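Local atomic coordinates of flavohemoglobin (Malassezia yamatoensis, PDB entry 6O0A), a protein that probably detoxifies nitric oxide, as flavohemoglobins do, oxidising it at a heme iron with electrons passed on from NAD(P)H through a bound FAD. Residues S79-I87 with W143-A151; V102-Q112 with L154-Y162. All blocks are in the same frame, centred on the assembly; numbering follows the deposited sequence. Where two conformers were deposited one is given.

Interaction 1 (S79-I87 with W143-A151). With HEM (protoporphyrin IX containing Fe), chain C.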
loop_
_atom_site.group_PDB
_atom_site.type_symbol
_atom_site.label_atom_id
_atom_site.label_comp_id
_atom_site.label_asym_id
_atom_site.label_seq_id
_atom_site.Cartn_x
_atom_site.Cartn_y
_atom_site.Cartn_z
ATOM N N SER A 79 1.776 2.507 14.633
ATOM C CA SER A 79 0.775 1.446 14.576
ATOM C C SER A 79 0.708 0.671 15.884
ATOM O O SER A 79 -0.352 0.144 16.234
ATOM C CB SER A 79 1.089 0.493 13.423
ATOM O OG SER A 79 2.277 -0.232 13.689
ATOM N N ILE A 80 1.826 0.569 16.611
ATOM C CA ILE A 80 1.789 -0.108 17.905
ATOM C C ILE A 80 0.937 0.688 18.891
ATOM O O ILE A 80 0.188 0.110 19.692
ATOM C CB ILE A 80 3.220 -0.350 18.431
ATOM C CG1 ILE A 80 3.979 -1.292 17.494
ATOM C CG2 ILE A 80 3.184 -0.936 19.843
ATOM C CD1 ILE A 80 5.469 -1.473 17.836
ATOM N N ALA A 81 1.000 2.020 18.822
ATOM C CA ALA A 81 0.158 2.851 19.681
ATOM C C ALA A 81 -1.313 2.756 19.282
ATOM O O ALA A 81 -2.196 2.669 20.148
ATOM C CB ALA A 81 0.633 4.300 19.633
ATOM N N ILE A 82 -1.599 2.800 17.977
ATOM C CA ILE A 82 -2.967 2.597 17.508
ATOM C C ILE A 82 -3.497 1.256 17.994
ATOM O O ILE A 82 -4.641 1.148 18.454
ATOM C CB ILE A 82 -3.021 2.703 15.972
ATOM C CG1 ILE A 82 -2.716 4.132 15.521
ATOM C CG2 ILE A 82 -4.375 2.246 15.440
ATOM C CD1 ILE A 82 -2.519 4.265 14.026
ATOM N N PHE A 83 -2.669 0.216 17.896
ATOM C CA PHE A 83 -3.079 -1.127 18.293
ATOM C C PHE A 83 -3.384 -1.180 19.783
ATOM O O PHE A 83 -4.400 -1.750 20.203
ATOM C CB PHE A 83 -1.969 -2.115 17.918
ATOM C CG PHE A 83 -2.254 -3.539 18.296
ATOM C CD1 PHE A 83 -3.099 -4.318 17.530
ATOM C CD2 PHE A 83 -1.640 -4.109 19.406
ATOM C CE1 PHE A 83 -3.350 -5.639 17.867
ATOM C CE2 PHE A 83 -1.883 -5.432 19.747
ATOM C CZ PHE A 83 -2.737 -6.195 18.981
ATOM N N ALA A 84 -2.513 -0.577 20.594
ATOM C CA ALA A 84 -2.736 -0.538 22.039
ATOM C C ALA A 84 -4.075 0.105 22.373
ATOM O O ALA A 84 -4.838 -0.410 23.199
ATOM C CB ALA A 84 -1.596 0.214 22.728
ATOM N N GLN A 85 -4.382 1.241 21.741
ATOM C CA GLN A 85 -5.672 1.871 21.993
ATOM C C GLN A 85 -6.813 0.961 21.558
ATOM O O GLN A 85 -7.848 0.885 22.231
ATOM C CB GLN A 85 -5.754 3.221 21.281
ATOM C CG GLN A 85 -7.030 4.000 21.584
ATOM C CD GLN A 85 -7.169 4.348 23.059
ATOM O OE1 GLN A 85 -7.669 3.550 23.857
ATOM N NE2 GLN A 85 -6.726 5.545 23.428
ATOM N N TRP A 86 -6.628 0.236 20.453
ATOM C CA TRP A 86 -7.684 -0.638 19.953
ATOM C C TRP A 86 -7.990 -1.762 20.938
ATOM O O TRP A 86 -9.152 -1.993 21.293
ATOM C CB TRP A 86 -7.295 -1.214 18.591
ATOM C CG TRP A 86 -8.401 -2.024 17.989
ATOM C CD1 TRP A 86 -8.710 -3.326 18.265
ATOM C CD2 TRP A 86 -9.369 -1.578 17.027
ATOM N NE1 TRP A 86 -9.805 -3.718 17.530
ATOM C CE2 TRP A 86 -10.224 -2.664 16.760
ATOM C CE3 TRP A 86 -9.585 -0.368 16.358
ATOM C CZ2 TRP A 86 -11.283 -2.577 15.852
ATOM C CZ3 TRP A 86 -10.635 -0.283 15.456
ATOM C CH2 TRP A 86 -11.471 -1.382 15.214
ATOM N N ILE A 87 -6.959 -2.487 21.386
ATOM C CA ILE A 87 -7.222 -3.651 22.224
ATOM C C ILE A 87 -7.700 -3.245 23.611
ATOM O O ILE A 87 -8.230 -4.088 24.343
ATOM C CB ILE A 87 -5.989 -4.569 22.314
ATOM C CG1 ILE A 87 -4.804 -3.850 22.956
ATOM C CG2 ILE A 87 -5.602 -5.076 20.930
ATOM C CD1 ILE A 87 -3.570 -4.737 23.063
ATOM N N TRP A 143 4.110 -2.965 27.771
ATOM C CA TRP A 143 4.275 -2.661 26.352
ATOM C C TRP A 143 4.907 -3.824 25.592
ATOM O O TRP A 143 4.618 -4.024 24.405
ATOM C CB TRP A 143 5.075 -1.361 26.192
ATOM C CG TRP A 143 4.180 -0.184 26.450
ATOM C CD1 TRP A 143 4.043 0.514 27.623
ATOM C CD2 TRP A 143 3.214 0.371 25.540
ATOM N NE1 TRP A 143 3.077 1.495 27.480
ATOM C CE2 TRP A 143 2.556 1.425 26.213
ATOM C CE3 TRP A 143 2.854 0.085 24.220
ATOM C CZ2 TRP A 143 1.559 2.193 25.606
ATOM C CZ3 TRP A 143 1.871 0.851 23.617
ATOM C CH2 TRP A 143 1.237 1.895 24.311
ATOM N N THR A 144 5.739 -4.622 26.261
ATOM C CA THR A 144 6.223 -5.853 25.649
ATOM C C THR A 144 5.069 -6.796 25.313
ATOM O O THR A 144 5.051 -7.409 24.239
ATOM C CB THR A 144 7.238 -6.513 26.582
ATOM O OG1 THR A 144 8.374 -5.644 26.702
ATOM C CG2 THR A 144 7.678 -7.875 26.055
ATOM N N GLU A 145 4.092 -6.924 26.220
ATOM C CA GLU A 145 2.930 -7.753 25.926
ATOM C C GLU A 145 2.192 -7.239 24.695
ATOM O O GLU A 145 1.818 -8.025 23.816
ATOM C CB GLU A 145 1.989 -7.796 27.127
ATOM C CG GLU A 145 0.848 -8.789 26.906
ATOM C CD GLU A 145 -0.126 -8.869 28.068
ATOM O OE1 GLU A 145 0.216 -8.420 29.184
ATOM O OE2 GLU A 145 -1.244 -9.385 27.852
ATOM N N VAL A 146 1.982 -5.920 24.621
ATOM C CA VAL A 146 1.342 -5.302 23.461
ATOM C C VAL A 146 2.126 -5.621 22.194
ATOM O O VAL A 146 1.556 -6.051 21.186
ATOM C CB VAL A 146 1.208 -3.780 23.670
ATOM C CG1 VAL A 146 0.683 -3.085 22.406
ATOM C CG2 VAL A 146 0.305 -3.480 24.850
ATOM N N TYR A 147 3.452 -5.444 22.237
ATOM C CA TYR A 147 4.270 -5.733 21.065
ATOM C C TYR A 147 4.075 -7.169 20.591
ATOM O O TYR A 147 3.899 -7.420 19.396
ATOM C CB TYR A 147 5.755 -5.479 21.354
ATOM C CG TYR A 147 6.632 -5.802 20.147
ATOM C CD1 TYR A 147 7.131 -7.090 19.928
ATOM C CD2 TYR A 147 6.923 -4.825 19.203
ATOM C CE1 TYR A 147 7.914 -7.389 18.804
ATOM C CE2 TYR A 147 7.708 -5.112 18.079
ATOM C CZ TYR A 147 8.189 -6.396 17.886
ATOM O OH TYR A 147 8.960 -6.672 16.767
ATOM N N TRP A 148 4.153 -8.138 21.505
ATOM C CA TRP A 148 4.141 -9.526 21.054
ATOM C C TRP A 148 2.754 -9.990 20.630
ATOM O O TRP A 148 2.643 -10.867 19.765
ATOM C CB TRP A 148 4.744 -10.437 22.132
ATOM C CG TRP A 148 6.244 -10.307 22.098
ATOM C CD1 TRP A 148 7.054 -9.787 23.064
ATOM C CD2 TRP A 148 7.099 -10.630 20.991
ATOM N NE1 TRP A 148 8.365 -9.796 22.641
ATOM C CE2 TRP A 148 8.416 -10.308 21.370
ATOM C CE3 TRP A 148 6.877 -11.178 19.721
ATOM C CZ2 TRP A 148 9.508 -10.515 20.524
ATOM C CZ3 TRP A 148 7.961 -11.382 18.885
ATOM C CH2 TRP A 148 9.256 -11.048 19.289
ATOM N N LEU A 149 1.692 -9.415 21.195
ATOM C CA LEU A 149 0.356 -9.696 20.677
ATOM C C LEU A 149 0.261 -9.305 19.214
ATOM O O LEU A 149 -0.280 -10.055 18.389
ATOM C CB LEU A 149 -0.693 -8.935 21.482
ATOM C CG LEU A 149 -1.080 -9.489 22.846
ATOM C CD1 LEU A 149 -1.994 -8.505 23.544
ATOM C CD2 LEU A 149 -1.765 -10.827 22.661
ATOM N N LEU A 150 0.776 -8.123 18.882
ATOM C CA LEU A 150 0.728 -7.625 17.513
ATOM C C LEU A 150 1.663 -8.420 16.608
ATOM O O LEU A 150 1.282 -8.822 15.505
ATOM C CB LEU A 150 1.087 -6.142 17.522
ATOM C CG LEU A 150 1.143 -5.277 16.266
ATOM C CD1 LEU A 150 -0.139 -5.393 15.487
ATOM C CD2 LEU A 150 1.361 -3.848 16.708
ATOM N N ALA A 151 2.894 -8.661 17.062
ATOM C CA ALA A 151 3.834 -9.445 16.266
ATOM C C ALA A 151 3.283 -10.831 15.954
ATOM O O ALA A 151 3.397 -11.312 14.820
ATOM C CB ALA A 151 5.171 -9.559 16.998
HETATM C CHA HEM C . 6.170 -1.194 6.973
HETATM C CHB HEM C . 4.299 -2.102 11.386
HETATM C CHC HEM C . 7.772 -5.398 12.171
HETATM C CHD HEM C . 9.983 -4.013 8.082
HETATM C C1A HEM C . 5.349 -1.170 8.087
HETATM C C2A HEM C . 4.167 -0.355 8.258
HETATM C C3A HEM C . 3.650 -0.609 9.467
HETATM C C4A HEM C . 4.499 -1.584 10.123
HETATM C CMA HEM C . 2.391 0.025 10.091
HETATM C CAA HEM C . 3.595 0.610 7.198
HETATM C CBA HEM C . 2.642 -0.239 6.361
HETATM C CGA HEM C . 2.080 0.584 5.227
HETATM O O1A HEM C . 2.874 1.227 4.495
HETATM O O2A HEM C . 0.838 0.597 5.050
HETATM C C1B HEM C . 5.066 -3.080 11.986
HETATM C C2B HEM C . 4.842 -3.658 13.298
HETATM C C3B HEM C . 5.816 -4.561 13.526
HETATM C C4B HEM C . 6.668 -4.595 12.352
HETATM C CMB HEM C . 3.683 -3.229 14.220
HETATM C CAB HEM C . 6.043 -5.470 14.760
HETATM C CBB HEM C . 5.125 -5.720 15.708
HETATM C C1C HEM C . 8.688 -5.274 11.148
HETATM C C2C HEM C . 9.937 -5.986 11.059
HETATM C C3C HEM C . 10.559 -5.613 9.925
HETATM C C4C HEM C . 9.715 -4.634 9.277
HETATM C CMC HEM C . 10.390 -7.018 12.117
HETATM C CAC HEM C . 11.939 -6.036 9.353
HETATM C CBC HEM C . 12.959 -6.429 10.139
HETATM C C1D HEM C . 9.131 -3.139 7.439
HETATM C C2D HEM C . 9.418 -2.502 6.167
HETATM C C3D HEM C . 8.387 -1.719 5.858
HETATM C C4D HEM C . 7.393 -1.831 6.913
HETATM C CMD HEM C . 10.719 -2.710 5.358
HETATM C CAD HEM C . 8.274 -0.847 4.589
HETATM C CBD HEM C . 8.424 0.613 5.008
HETATM C CGD HEM C . 9.875 0.988 5.210
HETATM O O1D HEM C . 10.718 0.690 4.322
HETATM O O2D HEM C . 10.190 1.614 6.261
HETATM N NA HEM C . 5.521 -1.909 9.248
HETATM N NB HEM C . 6.184 -3.673 11.443
HETATM N NC HEM C . 8.571 -4.456 10.040
HETATM N ND HEM C . 7.885 -2.719 7.860
HETATM FE FE HEM C . 6.890 -3.393 9.537
#

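Interaction 2 (V102-Q112 with L154-Y162). With HEM (protoporphyrin IX containing Fe), chain C.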
loop_
_atom_site.group_PDB
_atom_site.type_symbol
_atom_site.label_atom_id
_atom_site.label_comp_id
_atom_site.label_asym_id
_atom_site.label_seq_id
_atom_site.Cartn_x
_atom_site.Cartn_y
_atom_site.Cartn_z
ATOM N N VAL A 102 -0.709 -4.259 6.680
ATOM C CA VAL A 102 0.686 -4.399 7.081
ATOM C C VAL A 102 1.223 -5.772 6.695
ATOM O O VAL A 102 2.341 -5.890 6.180
ATOM C CB VAL A 102 0.840 -4.140 8.591
ATOM C CG1 VAL A 102 2.274 -4.403 9.008
ATOM C CG2 VAL A 102 0.456 -2.695 8.917
ATOM N N ALA A 103 0.441 -6.829 6.941
ATOM C CA ALA A 103 0.896 -8.180 6.619
ATOM C C ALA A 103 1.192 -8.328 5.129
ATOM O O ALA A 103 2.178 -8.970 4.745
ATOM C CB ALA A 103 -0.154 -9.205 7.045
ATOM N N ASN A 104 0.336 -7.763 4.275
ATOM C CA ASN A 104 0.565 -7.870 2.838
ATOM C C ASN A 104 1.830 -7.129 2.424
ATOM O O ASN A 104 2.597 -7.624 1.588
ATOM C CB ASN A 104 -0.647 -7.345 2.070
ATOM C CG ASN A 104 -1.730 -8.413 1.886
ATOM O OD1 ASN A 104 -1.764 -9.120 0.871
ATOM N ND2 ASN A 104 -2.633 -8.524 2.870
ATOM N N LYS A 105 2.070 -5.945 2.998
ATOM C CA LYS A 105 3.314 -5.226 2.721
ATOM C C LYS A 105 4.522 -6.034 3.176
ATOM O O LYS A 105 5.505 -6.178 2.440
ATOM C CB LYS A 105 3.293 -3.859 3.403
ATOM C CG LYS A 105 4.494 -2.974 3.074
ATOM C CD LYS A 105 4.501 -2.604 1.605
ATOM C CE LYS A 105 3.339 -1.674 1.251
ATOM N NZ LYS A 105 3.621 -0.265 1.652
ATOM N N HIS A 106 4.465 -6.562 4.400
ATOM C CA HIS A 106 5.548 -7.391 4.924
ATOM C C HIS A 106 5.835 -8.580 4.023
ATOM O O HIS A 106 6.998 -8.931 3.790
ATOM C CB HIS A 106 5.180 -7.895 6.311
ATOM C CG HIS A 106 5.365 -6.880 7.379
ATOM N ND1 HIS A 106 4.956 -7.093 8.677
ATOM C CD2 HIS A 106 5.920 -5.647 7.349
ATOM C CE1 HIS A 106 5.256 -6.033 9.406
ATOM N NE2 HIS A 106 5.826 -5.139 8.617
ATOM N N ALA A 107 4.783 -9.258 3.571
ATOM C CA ALA A 107 4.959 -10.413 2.699
ATOM C C ALA A 107 5.593 -10.004 1.377
ATOM O O ALA A 107 6.498 -10.682 0.879
ATOM C CB ALA A 107 3.615 -11.111 2.471
ATOM N N SER A 108 5.144 -8.880 0.808
ATOM C CA SER A 108 5.768 -8.335 -0.391
ATOM C C SER A 108 7.268 -8.178 -0.212
ATOM O O SER A 108 8.052 -8.486 -1.119
ATOM C CB SER A 108 5.143 -6.976 -0.718
ATOM O OG SER A 108 5.633 -6.465 -1.932
ATOM N N LEU A 109 7.685 -7.695 0.958
ATOM C CA LEU A 109 9.090 -7.475 1.293
ATOM C C LEU A 109 9.784 -8.733 1.809
ATOM O O LEU A 109 10.997 -8.705 2.079
ATOM C CB LEU A 109 9.177 -6.335 2.320
ATOM C CG LEU A 109 8.635 -5.004 1.785
ATOM C CD1 LEU A 109 8.326 -4.014 2.908
ATOM C CD2 LEU A 109 9.582 -4.417 0.766
ATOM N N GLY A 110 9.055 -9.838 1.942
ATOM C CA GLY A 110 9.668 -11.100 2.319
ATOM C C GLY A 110 10.024 -11.213 3.782
ATOM O O GLY A 110 10.907 -11.998 4.138
ATOM N N LEU A 111 9.345 -10.458 4.644
ATOM C CA LEU A 111 9.691 -10.429 6.061
ATOM C C LEU A 111 9.544 -11.799 6.709
ATOM O O LEU A 111 8.499 -12.449 6.603
ATOM C CB LEU A 111 8.810 -9.416 6.787
ATOM C CG LEU A 111 9.053 -9.321 8.293
ATOM C CD1 LEU A 111 10.501 -8.925 8.565
ATOM C CD2 LEU A 111 8.082 -8.341 8.948
ATOM N N GLN A 112 10.595 -12.227 7.425
ATOM C CA GLN A 112 10.568 -13.523 8.075
ATOM C C GLN A 112 10.365 -13.380 9.583
ATOM O O GLN A 112 10.787 -12.383 10.186
ATOM C CB GLN A 112 11.866 -14.280 7.779
ATOM C CG GLN A 112 12.087 -14.492 6.279
ATOM C CD GLN A 112 10.992 -15.355 5.657
ATOM O OE1 GLN A 112 10.696 -16.443 6.151
ATOM N NE2 GLN A 112 10.380 -14.868 4.581
ATOM N N LEU A 154 0.556 -10.587 13.246
ATOM C CA LEU A 154 1.132 -10.338 11.924
ATOM C C LEU A 154 1.851 -11.570 11.385
ATOM O O LEU A 154 1.703 -11.917 10.207
ATOM C CB LEU A 154 2.091 -9.152 11.990
ATOM C CG LEU A 154 1.450 -7.777 12.176
ATOM C CD1 LEU A 154 2.524 -6.711 12.406
ATOM C CD2 LEU A 154 0.576 -7.445 10.958
ATOM N N ILE A 155 2.638 -12.238 12.232
ATOM C CA ILE A 155 3.339 -13.452 11.819
ATOM C C ILE A 155 2.353 -14.501 11.311
ATOM O O ILE A 155 2.584 -15.149 10.278
ATOM C CB ILE A 155 4.193 -13.981 12.992
ATOM C CG1 ILE A 155 5.441 -13.112 13.155
ATOM C CG2 ILE A 155 4.550 -15.447 12.794
ATOM C CD1 ILE A 155 6.125 -13.248 14.512
ATOM N N ASN A 156 1.231 -14.672 12.017
ATOM C CA ASN A 156 0.224 -15.639 11.595
ATOM C C ASN A 156 -0.376 -15.266 10.247
ATOM O O ASN A 156 -0.560 -16.131 9.383
ATOM C CB ASN A 156 -0.869 -15.753 12.654
ATOM C CG ASN A 156 -0.398 -16.511 13.883
ATOM O OD1 ASN A 156 0.595 -17.240 13.824
ATOM N ND2 ASN A 156 -1.107 -16.352 14.999
ATOM N N LEU A 157 -0.689 -13.982 10.051
ATOM C CA LEU A 157 -1.226 -13.545 8.764
ATOM C C LEU A 157 -0.206 -13.734 7.650
ATOM O O LEU A 157 -0.550 -14.179 6.549
ATOM C CB LEU A 157 -1.661 -12.078 8.840
ATOM C CG LEU A 157 -2.893 -11.768 9.692
ATOM C CD1 LEU A 157 -3.124 -10.270 9.807
ATOM C CD2 LEU A 157 -4.125 -12.452 9.112
ATOM N N GLU A 158 1.057 -13.403 7.922
ATOM C CA GLU A 158 2.086 -13.497 6.895
ATOM C C GLU A 158 2.359 -14.950 6.526
ATOM O O GLU A 158 2.563 -15.269 5.350
ATOM C CB GLU A 158 3.347 -12.779 7.384
ATOM C CG GLU A 158 3.181 -11.262 7.312
ATOM C CD GLU A 158 3.899 -10.485 8.399
ATOM O OE1 GLU A 158 4.842 -11.015 9.029
ATOM O OE2 GLU A 158 3.506 -9.317 8.604
ATOM N N ARG A 159 2.334 -15.847 7.514
ATOM C CA ARG A 159 2.495 -17.266 7.225
ATOM C C ARG A 159 1.420 -17.759 6.263
ATOM O O ARG A 159 1.713 -18.506 5.320
ATOM C CB ARG A 159 2.464 -18.073 8.526
ATOM C CG ARG A 159 2.506 -19.560 8.298
ATOM C CD ARG A 159 2.431 -20.335 9.600
ATOM N NE ARG A 159 3.465 -19.918 10.541
ATOM C CZ ARG A 159 3.229 -19.268 11.673
ATOM N NH1 ARG A 159 1.982 -18.969 12.019
ATOM N NH2 ARG A 159 4.241 -18.929 12.466
ATOM N N LYS A 160 0.173 -17.337 6.470
ATOM C CA LYS A 160 -0.905 -17.745 5.574
ATOM C C LYS A 160 -0.707 -17.180 4.172
ATOM O O LYS A 160 -1.021 -17.849 3.176
ATOM C CB LYS A 160 -2.254 -17.305 6.143
ATOM C CG LYS A 160 -2.626 -17.987 7.458
ATOM C CD LYS A 160 -3.996 -17.535 7.951
ATOM C CE LYS A 160 -4.391 -18.245 9.230
ATOM N NZ LYS A 160 -4.455 -19.724 9.033
ATOM N N LEU A 161 -0.213 -15.943 4.075
ATOM C CA LEU A 161 0.034 -15.343 2.764
ATOM C C LEU A 161 1.114 -16.107 2.013
ATOM O O LEU A 161 0.980 -16.381 0.814
ATOM C CB LEU A 161 0.424 -13.870 2.916
ATOM C CG LEU A 161 -0.662 -12.912 3.413
ATOM C CD1 LEU A 161 -0.090 -11.573 3.809
ATOM C CD2 LEU A 161 -1.708 -12.726 2.315
ATOM N N TYR A 162 2.207 -16.443 2.702
ATOM C CA TYR A 162 3.279 -17.196 2.062
ATOM C C TYR A 162 2.799 -18.560 1.593
ATOM O O TYR A 162 3.244 -19.046 0.544
ATOM C CB TYR A 162 4.453 -17.362 3.027
ATOM C CG TYR A 162 5.204 -16.087 3.342
ATOM C CD1 TYR A 162 5.426 -15.124 2.356
ATOM C CD2 TYR A 162 5.705 -15.852 4.622
ATOM C CE1 TYR A 162 6.127 -13.963 2.637
ATOM C CE2 TYR A 162 6.405 -14.685 4.910
ATOM C CZ TYR A 162 6.607 -13.748 3.915
ATOM O OH TYR A 162 7.305 -12.583 4.188
HETATM C CHA HEM C . 6.170 -1.194 6.973
HETATM C CHB HEM C . 4.299 -2.102 11.386
HETATM C CHC HEM C . 7.772 -5.398 12.171
HETATM C CHD HEM C . 9.983 -4.013 8.082
HETATM C C1A HEM C . 5.349 -1.170 8.087
HETATM C C2A HEM C . 4.167 -0.355 8.258
HETATM C C3A HEM C . 3.650 -0.609 9.467
HETATM C C4A HEM C . 4.499 -1.584 10.123
HETATM C CMA HEM C . 2.391 0.025 10.091
HETATM C CAA HEM C . 3.595 0.610 7.198
HETATM C CBA HEM C . 2.642 -0.239 6.361
HETATM C CGA HEM C . 2.080 0.584 5.227
HETATM O O1A HEM C . 2.874 1.227 4.495
HETATM O O2A HEM C . 0.838 0.597 5.050
HETATM C C1B HEM C . 5.066 -3.080 11.986
HETATM C C2B HEM C . 4.842 -3.658 13.298
HETATM C C3B HEM C . 5.816 -4.561 13.526
HETATM C C4B HEM C . 6.668 -4.595 12.352
HETATM C CMB HEM C . 3.683 -3.229 14.220
HETATM C CAB HEM C . 6.043 -5.470 14.760
HETATM C CBB HEM C . 5.125 -5.720 15.708
HETATM C C1C HEM C . 8.688 -5.274 11.148
HETATM C C2C HEM C . 9.937 -5.986 11.059
HETATM C C3C HEM C . 10.559 -5.613 9.925
HETATM C C4C HEM C . 9.715 -4.634 9.277
HETATM C CMC HEM C . 10.390 -7.018 12.117
HETATM C CAC HEM C . 11.939 -6.036 9.353
HETATM C CBC HEM C . 12.959 -6.429 10.139
HETATM C C1D HEM C . 9.131 -3.139 7.439
HETATM C C2D HEM C . 9.418 -2.502 6.167
HETATM C C3D HEM C . 8.387 -1.719 5.858
HETATM C C4D HEM C . 7.393 -1.831 6.913
HETATM C CMD HEM C . 10.719 -2.710 5.358
HETATM C CAD HEM C . 8.274 -0.847 4.589
HETATM C CBD HEM C . 8.424 0.613 5.008
HETATM C CGD HEM C . 9.875 0.988 5.210
HETATM O O1D HEM C . 10.718 0.690 4.322
HETATM O O2D HEM C . 10.190 1.614 6.261
HETATM N NA HEM C . 5.521 -1.909 9.248
HETATM N NB HEM C . 6.184 -3.673 11.443
HETATM N NC HEM C . 8.571 -4.456 10.040
HETATM N ND HEM C . 7.885 -2.719 7.860
HETATM FE FE HEM C . 6.890 -3.393 9.537
HETATM O O HOH W 1 6.685 -12.967 8.794
#

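Interaction 1 (S79-I87 with W143-A151)
Leu-150 sets its CB over one face of the Phe-83 ring, toward the rim, 4.0 Å from the ring centroid and only 18° off the ring normal, a CH-pi contact. Both residues carry CG anti to the backbone N (chi1 179° for Phe-83), and the two side chains slide past one another in opposite directions. The other face of the ring is covered from within its own helix by Ile-87 CG2, while Val-146 CG1 stands at the edge, in the ring plane, 3.9 Å from Phe-83 CD2. The phenyl group is thereby held between two aliphatic side chains, one from each helix.

One turn back, Ile-80 reaches across with CD1, which meets the edge of the Tyr-147 ring at CD2 (3.9 Å), and with CG1, which touches Leu-150 CD2 at 3.7 Å. At the far end the six-membered ring of Trp-143 packs on Ala-84, CZ3 to CB 3.6 Å; its NE1 is hydrogen-bonded to Thr-31 OG1 of helix 25-53. The backbones come close at Ala-84 and Val-146, in keeping with the small alanine side chain.

The heme lies against one end of this interface: Leu-150 CD2 is 3.5 Å from HEM CMB, and Tyr-147 CE2 3.6 Å from the vinyl carbon HEM CBB, with Tyr-147 OH hydrogen-bonded to Tyr-116 O. Helices 75-89 and 137-163 of the globin domain thus cross at 97°, and one end of their apolar interface forms part of the heme-pocket wall, as in the globin fold.

Interaction 2 (V102-Q112 with L154-Y162)
His-106 and Glu-158 meet because both side chains leave their helices with CG beside the backbone N (chi1 -79° for His-106), and a bend at chi2 of Glu-158 then carries its carboxylate to the imidazole. This is the proximal side of a globin heme pocket: His-106 NE2 binds the heme iron at 2.2 Å, and His-106 ND1 donates to Glu-158 OE2 at 2.7 Å. The acceptor lies in the imidazole plane, whereas the N-H meets the carboxylate from above its plane, the two planes being 72° apart. Leu-111 CD2 and Val-102 CG1 cover opposite faces of the imidazole, so that the rotation of the ring is fixed by the metal, the carboxylate and two aliphatic groups. Such a His-carboxylate pair would be expected to make the iron ligand more electron-donating.

Beside this polar link the helices cross at -56°, and Ala-103 enters as a knob into the hole formed by Leu-154, Leu-157, Glu-158 and Leu-161. Its CB sits 3.7 Å from Leu-157 CB. Leu-161 CD1 spreads over the same helix face, 3.6 Å from Ala-103 O.

A Schellman motif closes helix 96-108, Gly-110 taking positive phi, and brings Leu-111 to Tyr-162. The ring of Tyr-162 packs on Ala-107, CE1 to CB 3.8 Å. Glu-158 OE1 is hydrogen-bonded to Tyr-116 OH and receives a further hydrogen bond from a water, which also donates to Leu-111 O. Tyr-162 OH donates to Leu-111 O as well, at 2.7 Å and from above the carbonyl plane.

Overall arrangement
Helix 137-163 takes part in both contacts and meets the same heme in each. Its earlier part packs on helix 75-89 in interaction 1, its later part on helix 96-108 in interaction 2, the centres lying about 17 Å apart. Along the chain the segments alternate, 79-87 and 102-112 coming before 143-151 and 154-162, so the two shorter helices, consecutive in sequence, dock one after the other on the same partner. Interaction 1 packs the globin part at a vinyl and methyl edge of the heme. Interaction 2 supplies the iron ligand and alone reaches the FAD-binding side, where Lys-105 touches the FAD, consistent with electron transfer from flavin to heme.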